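Local structure of 70 kDa protein (Xanthomonas sp., 4B2N) at residues F262-L267 against L472-R477; E275-A280 against D438-R443; D303-S308 against N493-P498. The protein is a rubber oxygenase, a dihaem c-type cytochrome that cleaves latex rubber with dioxygen and works processively along the polymer. All coordinates share one frame; numbering follows the deposited sequence.

How the interactions relate
Interactions 1 and 2 belong to one patch, centres 14 Å apart: the loop between helix 253-261 and strand 299-300 meets helix 467-481 in the first and helix 439-446 in the second. Glu275 joins them through salt bridges to Arg474 and Arg477. Interaction 1 is buried yet ionic, three arginines meeting acids and a carbonyl; interaction 2 lies at the surface, methyls touching polar side chains without a direct hydrogen bond between the segments, its ion pairs staying within 438-443. Interaction 3 is buried and closest to a haem; across it a tryptophan face and one backbone bond replace ion pairs, while Asp303 pairs with Arg432 outside. Arg442, mainly against the Trp495 backbone, links interactions 2 and 3.

Interaction 1: residues F262-L267 against L472-R477; sequences FDMETL and LRRVPR
Arg473 reaches from helix 467-481 across the side chain of Asp263 at about a right angle, its NH2 lying 2.8 Å from Asp263 OD2. This salt bridge is nearly straight at NH2 (163°) and falls in the guanidinium plane, but it meets the carboxylate from above, 41° out of its plane. With CG anti to the backbone N (chi1 180°), Asp263 extends to the arginine while its other oxygen stays with its own loop: OD1 accepts from the backbone N of Glu265 at 2.8 Å, an Asx turn, extended to an Asx motif by the bond from Thr266 N; together they fix the carboxylate's rotation. OD2 has a further partner in Ser470, one turn earlier on the helix.

Glu265 closes the network from another side. Its OE1 touches Arg473 CD at 3.4 Å and makes a long salt bridge to Arg473 NE, the carboxylate standing nearly perpendicular to the guanidinium. A water in that guanidinium plane accepts from Arg473 NE at 2.7 Å and can donate to Glu265 OE1.

Arg477 slides past Glu265 in the opposite direction; a bend at chi3 brings its guanidinium under Met264, whose CB sits over one face, 3.4 Å from Arg477 NH2. Its polar end is held elsewhere, by Glu275 and by the carbonyls of Ala444 and Ser447. Arg474 NH2 gives Phe262 O only a weak bond of 3.2 Å, and Asp263 CA lies over one face of this guanidinium; further partners include the carbonyls of Pro259 and Ala270 and a salt bridge to Glu275.

The gathered arginines probably favour the ionised forms of Asp263 and Glu265. The arrangement is a buried salt-bridge network built on an Asx turn, joining the loop after helix 253-261 to one side of helix 467-481.

Interaction 2: residues E275-A280 against D438-R443; sequences EYVADA and DERQRR
Val277 crosses both Arg440 and Gln441 at about a right angle, its two methyls meeting the first turn of helix 439-446, just beyond the Asp438 N-cap. Val277 is the first residue of a type I beta turn that runs to Ala280 and rests against this helix start; the contact is small and at the surface. With CG1 anti to the backbone N (chi1 178°), the methyls divide the work. CG1 reaches the guanidinium of Arg440, 3.5 Å from NH2, while CG2 packs on the aliphatic part of Gln441 at 3.6 Å from its CG and also lies above one guanidinium face, offset toward the rim. Gln441 runs extended beyond CG, which brings its terminal amide up to the methyl of Ala280, the last residue of the turn.

No direct hydrogen bond joins the segments. A water lies between Glu275 O and Arg440 O, able to donate to the first, 3.0 Å from that Glu275 O, and at best weakly to the second.

The guanidinium offered to Val277 is steadied by the N-cap residue just ahead of its helix. Its chain bends at chi3 (-62°) and folds back on Asp438, whose carboxylate it grips side-on. The acid thus does double duty, capping the helix and, through the two-nitrogen grip, fixing how the guanidinium is turned toward Val277. Further round the helix, Glu439 pairs with Arg443, which also makes a cation-pi contact with Tyr480.

At the cap, Asp438 OD1 takes the backbone N of Arg440 on its anti lone pair at 2.8 Å and Arg440 NE on its syn side at 3.0 Å, while Asp438 OD2 receives Arg440 NH2 at 2.7 Å.

Interaction 3: residues D303-S308 against N493-P498; sequences DGSLSS and NIWEEP
The backbones of Ser305 and Glu496 approach to 4.8 Å between CA atoms, the two segments running in nearly opposite directions, 154° apart. One nearly straight hydrogen bond joins them, Glu496 N to Ser305 O at 2.9 Å, in the carbonyl plane on a lone pair. A water adds a second link, accepting from Ser307 N and donating to Asn493 OD1.

Trp495 lies across the Ser305 side chain. Ser305 CB makes a CH-pi contact 3.4 Å from the centroid of the five-membered ring, while its OG sits over the same face toward the rim. A chi1 of 57° turns that hydroxyl to Asp303 OD1, which it meets at 2.9 Å; Ser305 N binds the same oxygen from the same face, an Asx turn. Asp303 OD2 comes to the indole edge, 3.6 Å from Trp495 CZ2, and forms a salt bridge with the haem-binding Arg432. Farther along, Leu306 CD1 touches Trp495 CZ3 at 3.8 Å.

Strand 306-307 pairs antiparallel with strand 299-300, while Trp445 of helix 439-446 meets Trp495 edge-to-face and Arg442 of that helix packs mainly against the Trp495 backbone.

Interaction 1: residues F262-L267 against L472-R477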
loop_
_atom_site.group_PDB
_atom_site.type_symbol
_atom_site.label_atom_id
_atom_site.label_comp_id
_atom_site.label_asym_id
_atom_site.label_seq_id
_atom_site.Cartn_x
_atom_site.Cartn_y
_atom_site.Cartn_z
ATOM N N PHE A 262 -11.997 -14.250 -11.735
ATOM C CA PHE A 262 -10.853 -15.126 -12.097
ATOM C C PHE A 262 -10.968 -16.433 -11.392
ATOM O O PHE A 262 -11.308 -16.466 -10.240
ATOM C CB PHE A 262 -9.489 -14.517 -11.696
ATOM C CG PHE A 262 -9.222 -13.189 -12.386
ATOM C CD1 PHE A 262 -8.917 -13.164 -13.714
ATOM C CD2 PHE A 262 -9.372 -11.986 -11.692
ATOM C CE1 PHE A 262 -8.708 -11.956 -14.375
ATOM C CE2 PHE A 262 -9.220 -10.746 -12.337
ATOM C CZ PHE A 262 -8.845 -10.736 -13.680
ATOM N N ASP A 263 -10.661 -17.486 -12.100
ATOM C CA ASP A 263 -10.568 -18.805 -11.514
ATOM C C ASP A 263 -9.444 -18.730 -10.462
ATOM O O ASP A 263 -8.328 -18.240 -10.713
ATOM C CB ASP A 263 -10.234 -19.783 -12.664
ATOM C CG ASP A 263 -10.098 -21.225 -12.188
ATOM O OD1 ASP A 263 -9.259 -21.478 -11.300
ATOM O OD2 ASP A 263 -10.810 -22.143 -12.698
ATOM N N MET A 264 -9.745 -19.150 -9.257
ATOM C CA MET A 264 -8.835 -18.956 -8.168
ATOM C C MET A 264 -7.717 -19.991 -8.101
ATOM O O MET A 264 -6.876 -19.885 -7.241
ATOM C CB MET A 264 -9.651 -19.040 -6.892
ATOM C CG MET A 264 -10.636 -17.858 -6.868
ATOM S SD MET A 264 -9.845 -16.293 -6.407
ATOM C CE MET A 264 -9.505 -16.641 -4.653
ATOM N N GLU A 265 -7.734 -20.966 -9.029
ATOM C CA GLU A 265 -6.671 -21.947 -9.136
ATOM C C GLU A 265 -5.774 -21.697 -10.341
ATOM O O GLU A 265 -4.585 -22.034 -10.306
ATOM C CB GLU A 265 -7.266 -23.335 -9.234
ATOM C CG GLU A 265 -7.967 -23.818 -7.958
ATOM C CD GLU A 265 -8.556 -25.182 -8.229
ATOM O OE1 GLU A 265 -9.710 -25.310 -8.706
ATOM O OE2 GLU A 265 -7.835 -26.158 -8.029
ATOM N N THR A 266 -6.332 -21.116 -11.412
ATOM C CA THR A 266 -5.593 -21.022 -12.658
ATOM C C THR A 266 -5.375 -19.574 -13.125
ATOM O O THR A 266 -4.500 -19.336 -13.920
ATOM C CB THR A 266 -6.319 -21.758 -13.797
ATOM O OG1 THR A 266 -7.484 -21.006 -14.183
ATOM C CG2 THR A 266 -6.712 -23.184 -13.325
ATOM N N LEU A 267 -6.151 -18.628 -12.585
ATOM C CA LEU A 267 -6.154 -17.253 -13.019
ATOM C C LEU A 267 -6.760 -17.052 -14.415
ATOM O O LEU A 267 -6.622 -15.968 -14.972
ATOM C CB LEU A 267 -4.748 -16.552 -12.847
ATOM C CG LEU A 267 -4.067 -16.714 -11.468
ATOM C CD1 LEU A 267 -2.718 -15.902 -11.487
ATOM C CD2 LEU A 267 -5.014 -16.287 -10.376
ATOM N N LEU A 472 -17.046 -26.073 -13.867
ATOM C CA LEU A 472 -17.196 -27.320 -13.193
ATOM C C LEU A 472 -16.643 -27.160 -11.788
ATOM O O LEU A 472 -17.275 -27.508 -10.783
ATOM C CB LEU A 472 -16.461 -28.452 -14.018
ATOM C CG LEU A 472 -16.353 -29.869 -13.353
ATOM C CD1 LEU A 472 -15.890 -30.952 -14.319
ATOM C CD2 LEU A 472 -15.442 -29.858 -12.120
ATOM N N ARG A 473 -15.450 -26.626 -11.703
ATOM C CA ARG A 473 -14.731 -26.569 -10.404
ATOM C C ARG A 473 -15.336 -25.586 -9.401
ATOM O O ARG A 473 -15.152 -25.764 -8.159
ATOM C CB ARG A 473 -13.254 -26.145 -10.618
ATOM C CG ARG A 473 -12.385 -27.262 -11.246
ATOM C CD ARG A 473 -10.947 -26.796 -11.499
ATOM N NE ARG A 473 -10.768 -25.571 -12.298
ATOM C CZ ARG A 473 -10.427 -25.568 -13.589
ATOM N NH1 ARG A 473 -10.350 -26.723 -14.246
ATOM N NH2 ARG A 473 -10.158 -24.428 -14.216
ATOM N N ARG A 474 -15.942 -24.512 -9.911
ATOM C CA ARG A 474 -16.601 -23.495 -8.994
ATOM C C ARG A 474 -17.536 -24.101 -7.932
ATOM O O ARG A 474 -17.598 -23.658 -6.745
ATOM C CB ARG A 474 -17.371 -22.422 -9.811
ATOM C CG ARG A 474 -16.447 -21.499 -10.577
ATOM C CD ARG A 474 -15.698 -20.531 -9.641
ATOM N NE ARG A 474 -15.178 -19.459 -10.489
ATOM C CZ ARG A 474 -14.603 -18.371 -10.045
ATOM N NH1 ARG A 474 -14.410 -18.221 -8.751
ATOM N NH2 ARG A 474 -14.277 -17.423 -10.925
ATOM N N VAL A 475 -18.317 -25.109 -8.336
ATOM C CA VAL A 475 -19.367 -25.622 -7.434
ATOM C C VAL A 475 -18.740 -26.338 -6.204
ATOM O O VAL A 475 -18.997 -25.959 -5.066
ATOM C CB VAL A 475 -20.359 -26.522 -8.216
ATOM C CG1 VAL A 475 -21.404 -27.061 -7.259
ATOM C CG2 VAL A 475 -21.041 -25.743 -9.340
ATOM N N PRO A 476 -17.873 -27.365 -6.424
ATOM C CA PRO A 476 -17.301 -28.012 -5.247
ATOM C C PRO A 476 -16.382 -27.066 -4.532
ATOM O O PRO A 476 -16.226 -27.213 -3.353
ATOM C CB PRO A 476 -16.439 -29.178 -5.795
ATOM C CG PRO A 476 -16.303 -28.889 -7.253
ATOM C CD PRO A 476 -17.540 -28.133 -7.632
ATOM N N ARG A 477 -15.802 -26.077 -5.218
ATOM C CA ARG A 477 -15.047 -25.020 -4.435
ATOM C C ARG A 477 -15.948 -24.272 -3.448
ATOM O O ARG A 477 -15.637 -24.121 -2.203
ATOM C CB ARG A 477 -14.363 -24.046 -5.418
ATOM C CG ARG A 477 -13.069 -24.664 -6.067
ATOM C CD ARG A 477 -12.367 -23.664 -7.035
ATOM N NE ARG A 477 -12.040 -22.498 -6.229
ATOM C CZ ARG A 477 -11.039 -22.362 -5.374
ATOM N NH1 ARG A 477 -10.124 -23.327 -5.220
ATOM N NH2 ARG A 477 -10.978 -21.260 -4.631
HETATM O O HOH W 1 -10.791 -23.682 -10.399
#

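Interaction 2: residues E275-A280 against D438-R443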
loop_
_atom_site.group_PDB
_atom_site.type_symbol
_atom_site.label_atom_id
_atom_site.label_comp_id
_atom_site.label_asym_id
_atom_site.label_seq_id
_atom_site.Cartn_x
_atom_site.Cartn_y
_atom_site.Cartn_z
ATOM N N GLU A 275 -18.164 -17.874 -5.919
ATOM C CA GLU A 275 -17.159 -17.564 -4.891
ATOM C C GLU A 275 -17.069 -16.096 -4.483
ATOM O O GLU A 275 -16.274 -15.723 -3.653
ATOM C CB GLU A 275 -15.791 -18.075 -5.339
ATOM C CG GLU A 275 -15.780 -19.596 -5.491
ATOM C CD GLU A 275 -14.348 -20.086 -5.618
ATOM O OE1 GLU A 275 -13.664 -20.292 -4.547
ATOM O OE2 GLU A 275 -13.868 -20.250 -6.765
ATOM N N TYR A 276 -17.882 -15.270 -5.104
ATOM C CA TYR A 276 -17.971 -13.864 -4.749
ATOM C C TYR A 276 -19.041 -13.622 -3.690
ATOM O O TYR A 276 -20.218 -13.895 -3.945
ATOM C CB TYR A 276 -18.371 -13.128 -6.000
ATOM C CG TYR A 276 -18.356 -11.627 -5.874
ATOM C CD1 TYR A 276 -17.225 -10.949 -5.365
ATOM C CD2 TYR A 276 -19.454 -10.879 -6.319
ATOM C CE1 TYR A 276 -17.215 -9.542 -5.264
ATOM C CE2 TYR A 276 -19.482 -9.499 -6.214
ATOM C CZ TYR A 276 -18.364 -8.813 -5.713
ATOM O OH TYR A 276 -18.406 -7.411 -5.649
ATOM N N VAL A 277 -18.644 -13.053 -2.544
ATOM C CA VAL A 277 -19.596 -12.718 -1.460
ATOM C C VAL A 277 -20.006 -11.271 -1.794
ATOM O O VAL A 277 -19.304 -10.340 -1.422
ATOM C CB VAL A 277 -18.918 -12.875 -0.068
ATOM C CG1 VAL A 277 -19.854 -12.501 1.085
ATOM C CG2 VAL A 277 -18.407 -14.303 0.113
ATOM N N ALA A 278 -21.089 -11.078 -2.559
ATOM C CA ALA A 278 -21.377 -9.738 -3.174
ATOM C C ALA A 278 -21.767 -8.643 -2.181
ATOM O O ALA A 278 -21.966 -7.488 -2.561
ATOM C CB ALA A 278 -22.429 -9.830 -4.271
ATOM N N ASP A 279 -21.831 -9.023 -0.917
ATOM C CA ASP A 279 -22.342 -8.202 0.171
ATOM C C ASP A 279 -21.272 -8.138 1.285
ATOM O O ASP A 279 -21.604 -7.788 2.402
ATOM C CB ASP A 279 -23.581 -8.893 0.731
ATOM C CG ASP A 279 -23.302 -10.366 1.051
ATOM O OD1 ASP A 279 -23.204 -11.199 0.114
ATOM O OD2 ASP A 279 -23.109 -10.686 2.235
ATOM N N ALA A 280 -20.015 -8.529 0.998
ATOM C CA ALA A 280 -18.929 -8.325 1.967
ATOM C C ALA A 280 -18.911 -6.825 2.173
ATOM O O ALA A 280 -19.139 -6.067 1.243
ATOM C CB ALA A 280 -17.592 -8.792 1.420
ATOM N N ASP A 438 -14.929 -12.806 6.532
ATOM C CA ASP A 438 -15.799 -13.971 6.233
ATOM C C ASP A 438 -14.981 -15.224 5.866
ATOM O O ASP A 438 -14.192 -15.193 4.882
ATOM C CB ASP A 438 -16.712 -13.600 5.061
ATOM C CG ASP A 438 -17.871 -14.545 4.883
ATOM O OD1 ASP A 438 -17.711 -15.789 4.797
ATOM O OD2 ASP A 438 -18.992 -14.009 4.767
ATOM N N GLU A 439 -15.204 -16.327 6.602
ATOM C CA GLU A 439 -14.517 -17.596 6.373
ATOM C C GLU A 439 -14.626 -18.021 4.924
ATOM O O GLU A 439 -13.692 -18.643 4.380
ATOM C CB GLU A 439 -15.081 -18.689 7.309
ATOM C CG GLU A 439 -14.524 -20.102 7.113
ATOM C CD GLU A 439 -13.100 -20.266 7.676
ATOM O OE1 GLU A 439 -12.566 -19.307 8.284
ATOM O OE2 GLU A 439 -12.471 -21.345 7.511
ATOM N N ARG A 440 -15.767 -17.710 4.292
ATOM C CA ARG A 440 -16.008 -18.155 2.897
ATOM C C ARG A 440 -14.981 -17.541 1.964
ATOM O O ARG A 440 -14.482 -18.193 1.063
ATOM C CB ARG A 440 -17.403 -17.755 2.401
ATOM C CG ARG A 440 -18.523 -18.584 3.055
ATOM C CD ARG A 440 -19.883 -18.026 2.710
ATOM N NE ARG A 440 -20.070 -16.665 3.198
ATOM C CZ ARG A 440 -21.150 -15.915 2.950
ATOM N NH1 ARG A 440 -22.146 -16.385 2.185
ATOM N NH2 ARG A 440 -21.200 -14.678 3.407
ATOM N N GLN A 441 -14.729 -16.253 2.169
ATOM C CA GLN A 441 -13.742 -15.540 1.392
ATOM C C GLN A 441 -12.305 -16.080 1.601
ATOM O O GLN A 441 -11.532 -16.292 0.620
ATOM C CB GLN A 441 -13.824 -14.067 1.771
ATOM C CG GLN A 441 -15.114 -13.361 1.299
ATOM C CD GLN A 441 -15.099 -11.924 1.795
ATOM O OE1 GLN A 441 -15.056 -11.694 3.004
ATOM N NE2 GLN A 441 -15.041 -10.964 0.888
ATOM N N ARG A 442 -11.924 -16.274 2.860
ATOM C CA ARG A 442 -10.599 -16.786 3.170
ATOM C C ARG A 442 -10.422 -18.191 2.612
ATOM O O ARG A 442 -9.365 -18.534 2.106
ATOM C CB ARG A 442 -10.298 -16.702 4.682
ATOM C CG ARG A 442 -10.143 -15.262 5.131
ATOM C CD ARG A 442 -9.698 -15.135 6.581
ATOM N NE ARG A 442 -10.446 -16.026 7.459
ATOM C CZ ARG A 442 -11.587 -15.715 8.043
ATOM N NH1 ARG A 442 -12.130 -14.540 7.844
ATOM N NH2 ARG A 442 -12.202 -16.593 8.812
ATOM N N ARG A 443 -11.481 -18.991 2.643
ATOM C CA ARG A 443 -11.336 -20.350 2.141
ATOM C C ARG A 443 -11.139 -20.373 0.609
ATOM O O ARG A 443 -10.404 -21.254 0.145
ATOM C CB ARG A 443 -12.534 -21.214 2.487
ATOM C CG ARG A 443 -12.487 -21.725 3.909
ATOM C CD ARG A 443 -13.685 -22.662 4.146
ATOM N NE ARG A 443 -13.586 -23.136 5.527
ATOM C CZ ARG A 443 -13.843 -24.392 5.926
ATOM N NH1 ARG A 443 -14.223 -25.338 5.056
ATOM N NH2 ARG A 443 -13.644 -24.730 7.228
HETATM O O HOH W 2 -16.434 -17.523 -1.320
#

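Interaction 3: residues D303-S308 against N493-P498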
loop_
_atom_site.group_PDB
_atom_site.type_symbol
_atom_site.label_atom_id
_atom_site.label_comp_id
_atom_site.label_asym_id
_atom_site.label_seq_id
_atom_site.Cartn_x
_atom_site.Cartn_y
_atom_site.Cartn_z
ATOM N N ASP A 303 -3.559 -5.457 7.697
ATOM C CA ASP A 303 -4.036 -6.455 8.675
ATOM C C ASP A 303 -2.984 -7.557 8.943
ATOM O O ASP A 303 -3.243 -8.481 9.728
ATOM C CB ASP A 303 -5.344 -7.133 8.188
ATOM C CG ASP A 303 -5.267 -7.581 6.709
ATOM O OD1 ASP A 303 -4.166 -7.633 6.121
ATOM O OD2 ASP A 303 -6.326 -7.932 6.135
ATOM N N GLY A 304 -1.829 -7.463 8.318
ATOM C CA GLY A 304 -0.802 -8.486 8.537
ATOM C C GLY A 304 -1.298 -9.845 8.051
ATOM O O GLY A 304 -0.896 -10.867 8.558
ATOM N N SER A 305 -2.195 -9.845 7.086
ATOM C CA SER A 305 -2.875 -11.102 6.685
ATOM C C SER A 305 -1.966 -12.185 6.030
ATOM O O SER A 305 -2.281 -13.397 6.120
ATOM C CB SER A 305 -3.969 -10.752 5.710
ATOM O OG SER A 305 -3.449 -10.058 4.611
ATOM N N LEU A 306 -0.930 -11.769 5.317
ATOM C CA LEU A 306 -0.074 -12.700 4.574
ATOM C C LEU A 306 1.376 -12.611 4.886
ATOM O O LEU A 306 1.855 -11.545 5.205
ATOM C CB LEU A 306 -0.239 -12.458 3.061
ATOM C CG LEU A 306 -1.668 -12.555 2.514
ATOM C CD1 LEU A 306 -1.780 -11.963 1.141
ATOM C CD2 LEU A 306 -2.132 -14.011 2.484
ATOM N N SER A 307 2.115 -13.722 4.736
ATOM C CA SER A 307 3.585 -13.724 4.893
ATOM C C SER A 307 4.277 -12.800 3.937
ATOM O O SER A 307 3.949 -12.790 2.735
ATOM C CB SER A 307 4.146 -15.116 4.596
ATOM O OG SER A 307 5.563 -15.104 4.804
ATOM N N SER A 308 5.265 -12.047 4.426
ATOM C CA SER A 308 6.112 -11.278 3.525
ATOM C C SER A 308 6.964 -12.115 2.558
ATOM O O SER A 308 7.609 -11.556 1.698
ATOM C CB SER A 308 7.036 -10.327 4.296
ATOM O OG SER A 308 6.210 -9.351 4.921
ATOM N N ASN A 493 0.098 -20.234 2.067
ATOM C CA ASN A 493 0.014 -18.744 2.059
ATOM C C ASN A 493 -1.390 -18.306 2.367
ATOM O O ASN A 493 -2.093 -17.634 1.590
ATOM C CB ASN A 493 0.524 -18.119 0.740
ATOM C CG ASN A 493 0.567 -16.595 0.794
ATOM O OD1 ASN A 493 0.981 -15.988 1.816
ATOM N ND2 ASN A 493 0.047 -15.949 -0.268
ATOM N N ILE A 494 -1.779 -18.668 3.570
ATOM C CA ILE A 494 -3.120 -18.533 4.096
ATOM C C ILE A 494 -3.407 -17.060 4.360
ATOM O O ILE A 494 -2.577 -16.378 4.988
ATOM C CB ILE A 494 -3.146 -19.213 5.518
ATOM C CG1 ILE A 494 -2.998 -20.707 5.362
ATOM C CG2 ILE A 494 -4.466 -18.908 6.216
ATOM C CD1 ILE A 494 -3.972 -21.266 4.336
ATOM N N TRP A 495 -4.599 -16.583 3.992
ATOM C CA TRP A 495 -5.037 -15.250 4.430
ATOM C C TRP A 495 -5.492 -15.365 5.888
ATOM O O TRP A 495 -6.554 -15.924 6.122
ATOM C CB TRP A 495 -6.218 -14.797 3.593
ATOM C CG TRP A 495 -6.482 -13.311 3.825
ATOM C CD1 TRP A 495 -6.971 -12.676 4.996
ATOM C CD2 TRP A 495 -6.148 -12.216 2.907
ATOM N NE1 TRP A 495 -6.970 -11.308 4.835
ATOM C CE2 TRP A 495 -6.476 -10.964 3.612
ATOM C CE3 TRP A 495 -5.611 -12.143 1.604
ATOM C CZ2 TRP A 495 -6.303 -9.737 3.021
ATOM C CZ3 TRP A 495 -5.409 -10.875 1.029
ATOM C CH2 TRP A 495 -5.781 -9.704 1.705
ATOM N N GLU A 496 -4.715 -14.889 6.857
ATOM C CA GLU A 496 -5.107 -15.033 8.278
ATOM C C GLU A 496 -6.427 -14.374 8.623
ATOM O O GLU A 496 -6.786 -13.336 8.071
ATOM C CB GLU A 496 -4.048 -14.451 9.228
ATOM C CG GLU A 496 -2.801 -15.310 9.244
ATOM C CD GLU A 496 -3.010 -16.722 9.841
ATOM O OE1 GLU A 496 -3.732 -16.875 10.846
ATOM O OE2 GLU A 496 -2.369 -17.682 9.352
ATOM N N GLU A 497 -7.162 -14.978 9.533
ATOM C CA GLU A 497 -8.374 -14.334 9.966
ATOM C C GLU A 497 -7.998 -12.946 10.580
ATOM O O GLU A 497 -7.105 -12.877 11.393
ATOM C CB GLU A 497 -9.052 -15.223 11.001
ATOM C CG GLU A 497 -10.301 -14.565 11.487
ATOM C CD GLU A 497 -11.169 -15.496 12.266
ATOM O OE1 GLU A 497 -10.701 -16.611 12.559
ATOM O OE2 GLU A 497 -12.337 -15.103 12.499
ATOM N N PRO A 498 -8.692 -11.854 10.185
ATOM C CA PRO A 498 -8.246 -10.591 10.780
ATOM C C PRO A 498 -8.530 -10.418 12.249
ATOM O O PRO A 498 -9.596 -10.803 12.691
ATOM C CB PRO A 498 -8.983 -9.526 10.002
ATOM C CG PRO A 498 -10.046 -10.182 9.206
ATOM C CD PRO A 498 -9.752 -11.669 9.189
HETATM O O HOH W 3 0.970 -16.329 4.410
#